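Local atomic coordinates of importin subunit beta-1 (Saccharomyces cerevisiae, PDB entry 5OWU), a protein that acts as the importin beta subunit in nuclear protein import, associating with importin alpha, which binds the classical nuclear localization signal of cargo. Residues 284-298 with 347-361. Residues are numbered along the deposited sequence; the frame is centred on the assembly and turned at random.
Sequences SMTVEFWSTICEEEI and VSMSAGACLQLFAQN
Cys294 sets its thiol over one face of the Phe358 ring, SG standing 3.8 Å from the ring centroid and close to the ring normal, a sulfur-aromatic contact for which a small polarisable side chain is well suited. Trp290 reaches the same phenyl group from another direction: its CE3 lies 3.8 Å from Phe358 CZ, the two rings meeting obliquely, while its indole NE1 hydrogen-bonds to Thr271 OG1. Leu357 is a knob in a hole formed by Ser291, Cys294, Glu295 and Ile298; its CD1 branch comes within 3.6 Å of Ser291 CB and its CD2 branch turns to Ile298. The two segments run in the same general direction, their axes crossing at 29° and approaching to 9.1 Å; they belong to consecutive HEAT repeats, 7 and 8, so this packing joins one repeat of the importin solenoid to the next. Small side chains suit the point where the backbones come nearest: Ser291 OG lies 3.2 Å from Cys354 CB, and a water links that hydroxyl to Ser350 O, beside Val287 CG1. One turn beyond Leu357, CG of Asn361 stands anti to the backbone N (chi1 -176°), which carries the amide across to Glu297. There Asn361 ND2 donates to Glu297 OE1 (3.1 Å, 152°); the acceptor lies in the amide plane and uses its anti lone pair, the carboxylate itself turned well out of that plane. Glu297 OE2 accepts from Phe317 N and also pairs with Tyr256 OH, fixing the carboxylate from its other oxygen. A leucine in place of Asn361 would probably leave OE1 without this amide donor, its remaining bond to Ala318 N being weak. Ile298 CG1 packs 3.7 Å from Asn361 CB, its CG1-CD1 arm crossing the aliphatic base of the amide.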
loop_
_atom_site.group_PDB
_atom_site.type_symbol
_atom_site.label_atom_id
_atom_site.label_comp_id
_atom_site.label_asym_id
_atom_site.label_seq_id
_atom_site.Cartn_x
_atom_site.Cartn_y
_atom_site.Cartn_z
ATOM N N SER A 284 -0.122 17.320 -17.563
ATOM C CA SER A 284 -0.123 16.299 -16.521
ATOM C C SER A 284 0.199 14.929 -17.095
ATOM O O SER A 284 0.935 14.148 -16.475
ATOM C CB SER A 284 -1.479 16.262 -15.811
ATOM O OG SER A 284 -1.681 17.426 -15.038
ATOM N N MET A 285 -0.347 14.616 -18.275
ATOM C CA MET A 285 -0.025 13.344 -18.925
ATOM C C MET A 285 1.479 13.192 -19.113
ATOM O O MET A 285 2.066 12.146 -18.779
ATOM C CB MET A 285 -0.714 13.244 -20.286
ATOM C CG MET A 285 -2.220 13.264 -20.255
ATOM S SD MET A 285 -2.856 13.213 -21.946
ATOM C CE MET A 285 -4.391 14.115 -21.744
ATOM N N THR A 286 2.123 14.223 -19.672
ATOM C CA THR A 286 3.562 14.097 -19.910
ATOM C C THR A 286 4.313 13.941 -18.593
ATOM O O THR A 286 5.256 13.137 -18.482
ATOM C CB THR A 286 4.094 15.304 -20.690
ATOM O OG1 THR A 286 4.118 16.464 -19.849
ATOM C CG2 THR A 286 3.232 15.583 -21.907
ATOM N N VAL A 287 3.887 14.688 -17.572
ATOM C CA VAL A 287 4.526 14.584 -16.267
ATOM C C VAL A 287 4.462 13.149 -15.768
ATOM O O VAL A 287 5.472 12.579 -15.340
ATOM C CB VAL A 287 3.878 15.564 -15.274
ATOM C CG1 VAL A 287 4.419 15.344 -13.864
ATOM C CG2 VAL A 287 4.137 16.992 -15.711
ATOM N N GLU A 288 3.275 12.534 -15.831
ATOM C CA GLU A 288 3.139 11.165 -15.346
ATOM C C GLU A 288 4.059 10.226 -16.109
ATOM O O GLU A 288 4.620 9.288 -15.529
ATOM C CB GLU A 288 1.685 10.695 -15.457
ATOM C CG GLU A 288 1.479 9.225 -15.080
ATOM C CD GLU A 288 1.930 8.909 -13.663
ATOM O OE1 GLU A 288 1.966 9.837 -12.822
ATOM O OE2 GLU A 288 2.248 7.730 -13.388
ATOM N N PHE A 289 4.223 10.458 -17.412
ATOM C CA PHE A 289 5.162 9.638 -18.179
ATOM C C PHE A 289 6.580 9.731 -17.613
ATOM O O PHE A 289 7.268 8.711 -17.418
ATOM C CB PHE A 289 5.140 10.072 -19.642
ATOM C CG PHE A 289 5.999 9.225 -20.525
ATOM C CD1 PHE A 289 5.674 7.905 -20.741
ATOM C CD2 PHE A 289 7.131 9.740 -21.127
ATOM C CE1 PHE A 289 6.446 7.107 -21.547
ATOM C CE2 PHE A 289 7.915 8.937 -21.943
ATOM C CZ PHE A 289 7.567 7.618 -22.144
ATOM N N TRP A 290 7.047 10.950 -17.341
ATOM C CA TRP A 290 8.420 11.061 -16.859
ATOM C C TRP A 290 8.558 10.560 -15.423
ATOM O O TRP A 290 9.606 10.003 -15.062
ATOM C CB TRP A 290 8.914 12.496 -17.028
ATOM C CG TRP A 290 9.350 12.706 -18.439
ATOM C CD1 TRP A 290 8.627 13.266 -19.453
ATOM C CD2 TRP A 290 10.601 12.307 -19.010
ATOM N NE1 TRP A 290 9.358 13.248 -20.619
ATOM C CE2 TRP A 290 10.571 12.663 -20.373
ATOM C CE3 TRP A 290 11.745 11.682 -18.500
ATOM C CZ2 TRP A 290 11.642 12.428 -21.224
ATOM C CZ3 TRP A 290 12.803 11.444 -19.347
ATOM C CH2 TRP A 290 12.744 11.817 -20.697
ATOM N N SER A 291 7.505 10.688 -14.610
ATOM C CA SER A 291 7.535 10.081 -13.286
ATOM C C SER A 291 7.644 8.567 -13.387
ATOM O O SER A 291 8.371 7.941 -12.610
ATOM C CB SER A 291 6.296 10.481 -12.481
ATOM O OG SER A 291 6.355 11.847 -12.093
ATOM N N THR A 292 6.932 7.958 -14.338
ATOM C CA THR A 292 7.058 6.513 -14.526
ATOM C C THR A 292 8.495 6.138 -14.862
ATOM O O THR A 292 9.062 5.201 -14.278
ATOM C CB THR A 292 6.104 6.032 -15.623
ATOM O OG1 THR A 292 4.752 6.335 -15.254
ATOM C CG2 THR A 292 6.221 4.540 -15.815
ATOM N N ILE A 293 9.112 6.872 -15.795
ATOM C CA ILE A 293 10.520 6.615 -16.112
ATOM C C ILE A 293 11.379 6.666 -14.851
ATOM O O ILE A 293 12.170 5.752 -14.572
ATOM C CB ILE A 293 11.025 7.614 -17.165
ATOM C CG1 ILE A 293 10.354 7.329 -18.510
ATOM C CG2 ILE A 293 12.540 7.532 -17.300
ATOM C CD1 ILE A 293 10.683 8.355 -19.592
ATOM N N CYS A 294 11.279 7.761 -14.097
ATOM C CA CYS A 294 12.108 7.890 -12.902
ATOM C C CYS A 294 11.872 6.733 -11.938
ATOM O O CYS A 294 12.824 6.170 -11.389
ATOM C CB CYS A 294 11.838 9.222 -12.204
ATOM S SG CYS A 294 12.532 10.640 -13.058
ATOM N N GLU A 295 10.607 6.376 -11.704
ATOM C CA GLU A 295 10.309 5.287 -10.776
ATOM C C GLU A 295 10.980 3.994 -11.214
ATOM O O GLU A 295 11.515 3.243 -10.380
ATOM C CB GLU A 295 8.796 5.084 -10.666
ATOM C CG GLU A 295 8.066 6.260 -10.051
ATOM C CD GLU A 295 6.562 6.159 -10.215
ATOM O OE1 GLU A 295 6.095 5.146 -10.774
ATOM O OE2 GLU A 295 5.852 7.096 -9.792
ATOM N N GLU A 296 10.960 3.716 -12.523
ATOM C CA GLU A 296 11.559 2.477 -13.006
ATOM C C GLU A 296 13.073 2.511 -12.847
ATOM O O GLU A 296 13.685 1.508 -12.464
ATOM C CB GLU A 296 11.172 2.226 -14.468
ATOM C CG GLU A 296 9.692 1.920 -14.698
ATOM C CD GLU A 296 9.153 0.792 -13.813
ATOM O OE1 GLU A 296 9.855 -0.231 -13.630
ATOM O OE2 GLU A 296 8.025 0.939 -13.293
ATOM N N GLU A 297 13.698 3.659 -13.120
ATOM C CA GLU A 297 15.151 3.722 -13.003
ATOM C C GLU A 297 15.604 3.684 -11.544
ATOM O O GLU A 297 16.653 3.096 -11.232
ATOM C CB GLU A 297 15.661 4.960 -13.746
ATOM C CG GLU A 297 15.348 4.842 -15.243
ATOM C CD GLU A 297 15.853 5.990 -16.097
ATOM O OE1 GLU A 297 16.105 7.093 -15.575
ATOM O OE2 GLU A 297 15.991 5.776 -17.316
ATOM N N ILE A 298 14.817 4.258 -10.632
ATOM C CA ILE A 298 15.123 4.120 -9.209
ATOM C C ILE A 298 14.995 2.662 -8.788
ATOM O O ILE A 298 15.837 2.136 -8.046
ATOM C CB ILE A 298 14.214 5.036 -8.369
ATOM C CG1 ILE A 298 14.516 6.505 -8.663
ATOM C CG2 ILE A 298 14.407 4.766 -6.859
ATOM C CD1 ILE A 298 13.433 7.486 -8.197
ATOM N N VAL A 347 -1.890 19.794 -11.799
ATOM C CA VAL A 347 -0.631 19.521 -12.490
ATOM C C VAL A 347 0.559 20.039 -11.695
ATOM O O VAL A 347 1.660 19.482 -11.779
ATOM C CB VAL A 347 -0.660 20.126 -13.910
ATOM C CG1 VAL A 347 -0.814 21.639 -13.852
ATOM C CG2 VAL A 347 0.595 19.744 -14.683
ATOM N N SER A 348 0.380 21.112 -10.923
ATOM C CA SER A 348 1.514 21.657 -10.180
ATOM C C SER A 348 2.004 20.664 -9.132
ATOM O O SER A 348 3.216 20.508 -8.926
ATOM C CB SER A 348 1.133 22.991 -9.534
ATOM O OG SER A 348 0.292 22.789 -8.412
ATOM N N MET A 349 1.075 19.958 -8.477
ATOM C CA MET A 349 1.465 18.949 -7.499
ATOM C C MET A 349 2.128 17.752 -8.171
ATOM O O MET A 349 3.116 17.210 -7.653
ATOM C CB MET A 349 0.243 18.510 -6.692
ATOM C CG MET A 349 -0.349 19.635 -5.838
ATOM S SD MET A 349 -1.868 19.167 -4.984
ATOM C CE MET A 349 -2.267 20.690 -4.132
ATOM N N SER A 350 1.607 17.323 -9.326
ATOM C CA SER A 350 2.244 16.231 -10.061
ATOM C C SER A 350 3.656 16.611 -10.484
ATOM O O SER A 350 4.574 15.783 -10.437
ATOM C CB SER A 350 1.411 15.863 -11.286
ATOM O OG SER A 350 0.070 15.583 -10.917
ATOM N N ALA A 351 3.840 17.859 -10.917
ATOM C CA ALA A 351 5.159 18.329 -11.325
ATOM C C ALA A 351 6.118 18.364 -10.143
ATOM O O ALA A 351 7.301 18.045 -10.290
ATOM C CB ALA A 351 5.040 19.709 -11.962
ATOM N N GLY A 352 5.630 18.751 -8.963
ATOM C CA GLY A 352 6.471 18.682 -7.776
ATOM C C GLY A 352 6.901 17.263 -7.442
ATOM O O GLY A 352 8.080 16.999 -7.167
ATOM N N ALA A 353 5.952 16.324 -7.456
ATOM C CA ALA A 353 6.316 14.935 -7.186
ATOM C C ALA A 353 7.324 14.431 -8.213
ATOM O O ALA A 353 8.287 13.721 -7.875
ATOM C CB ALA A 353 5.060 14.058 -7.173
ATOM N N CYS A 354 7.114 14.783 -9.480
ATOM C CA CYS A 354 8.038 14.368 -10.526
ATOM C C CYS A 354 9.427 14.939 -10.273
ATOM O O CYS A 354 10.432 14.225 -10.356
ATOM C CB CYS A 354 7.508 14.809 -11.888
ATOM S SG CYS A 354 8.469 14.171 -13.257
ATOM N N LEU A 355 9.498 16.229 -9.946
ATOM C CA LEU A 355 10.779 16.853 -9.641
ATOM C C LEU A 355 11.500 16.108 -8.524
ATOM O O LEU A 355 12.720 15.897 -8.593
ATOM C CB LEU A 355 10.559 18.318 -9.263
ATOM C CG LEU A 355 11.797 19.156 -8.970
ATOM C CD1 LEU A 355 12.731 19.196 -10.184
ATOM C CD2 LEU A 355 11.370 20.564 -8.562
ATOM N N GLN A 356 10.764 15.688 -7.491
ATOM C CA GLN A 356 11.410 14.941 -6.414
ATOM C C GLN A 356 11.935 13.598 -6.909
ATOM O O GLN A 356 13.011 13.151 -6.483
ATOM C CB GLN A 356 10.442 14.759 -5.249
ATOM C CG GLN A 356 9.988 16.088 -4.673
ATOM C CD GLN A 356 8.974 15.933 -3.558
ATOM O OE1 GLN A 356 8.949 14.918 -2.861
ATOM N NE2 GLN A 356 8.127 16.948 -3.383
ATOM N N LEU A 357 11.195 12.936 -7.804
ATOM C CA LEU A 357 11.706 11.699 -8.393
ATOM C C LEU A 357 12.986 11.945 -9.191
ATOM O O LEU A 357 13.939 11.155 -9.124
ATOM C CB LEU A 357 10.638 11.062 -9.284
ATOM C CG LEU A 357 9.417 10.495 -8.553
ATOM C CD1 LEU A 357 8.338 10.082 -9.543
ATOM C CD2 LEU A 357 9.812 9.314 -7.685
ATOM N N PHE A 358 13.018 13.019 -9.977
ATOM C CA PHE A 358 14.238 13.358 -10.704
ATOM C C PHE A 358 15.405 13.537 -9.746
ATOM O O PHE A 358 16.506 13.040 -9.996
ATOM C CB PHE A 358 14.027 14.625 -11.532
ATOM C CG PHE A 358 13.707 14.358 -12.975
ATOM C CD1 PHE A 358 14.729 14.183 -13.903
ATOM C CD2 PHE A 358 12.390 14.275 -13.404
ATOM C CE1 PHE A 358 14.448 13.933 -15.232
ATOM C CE2 PHE A 358 12.096 14.025 -14.737
ATOM C CZ PHE A 358 13.128 13.854 -15.653
ATOM N N ALA A 359 15.182 14.247 -8.637
ATOM C CA ALA A 359 16.278 14.508 -7.708
ATOM C C ALA A 359 16.769 13.225 -7.051
ATOM O O ALA A 359 17.979 13.040 -6.876
ATOM C CB ALA A 359 15.844 15.517 -6.647
ATOM N N GLN A 360 15.850 12.336 -6.663
ATOM C CA GLN A 360 16.257 11.064 -6.071
ATOM C C GLN A 360 17.007 10.204 -7.080
ATOM O O GLN A 360 17.981 9.528 -6.734
ATOM C CB GLN A 360 15.028 10.317 -5.540
ATOM C CG GLN A 360 14.374 10.992 -4.350
ATOM C CD GLN A 360 13.014 10.411 -4.015
ATOM O OE1 GLN A 360 12.214 10.114 -4.902
ATOM N NE2 GLN A 360 12.743 10.250 -2.725
ATOM N N ASN A 361 16.569 10.226 -8.335
ATOM C CA ASN A 361 17.147 9.360 -9.354
ATOM C C ASN A 361 18.484 9.887 -9.860
ATOM O O ASN A 361 19.361 9.094 -10.220
ATOM C CB ASN A 361 16.155 9.223 -10.509
ATOM C CG ASN A 361 16.619 8.264 -11.585
ATOM O OD1 ASN A 361 17.463 7.403 -11.354
ATOM N ND2 ASN A 361 16.047 8.405 -12.773
HETATM O O HOH W 1 -2.319 16.212 -12.453
HETATM O O HOH W 2 4.248 12.986 -10.705
#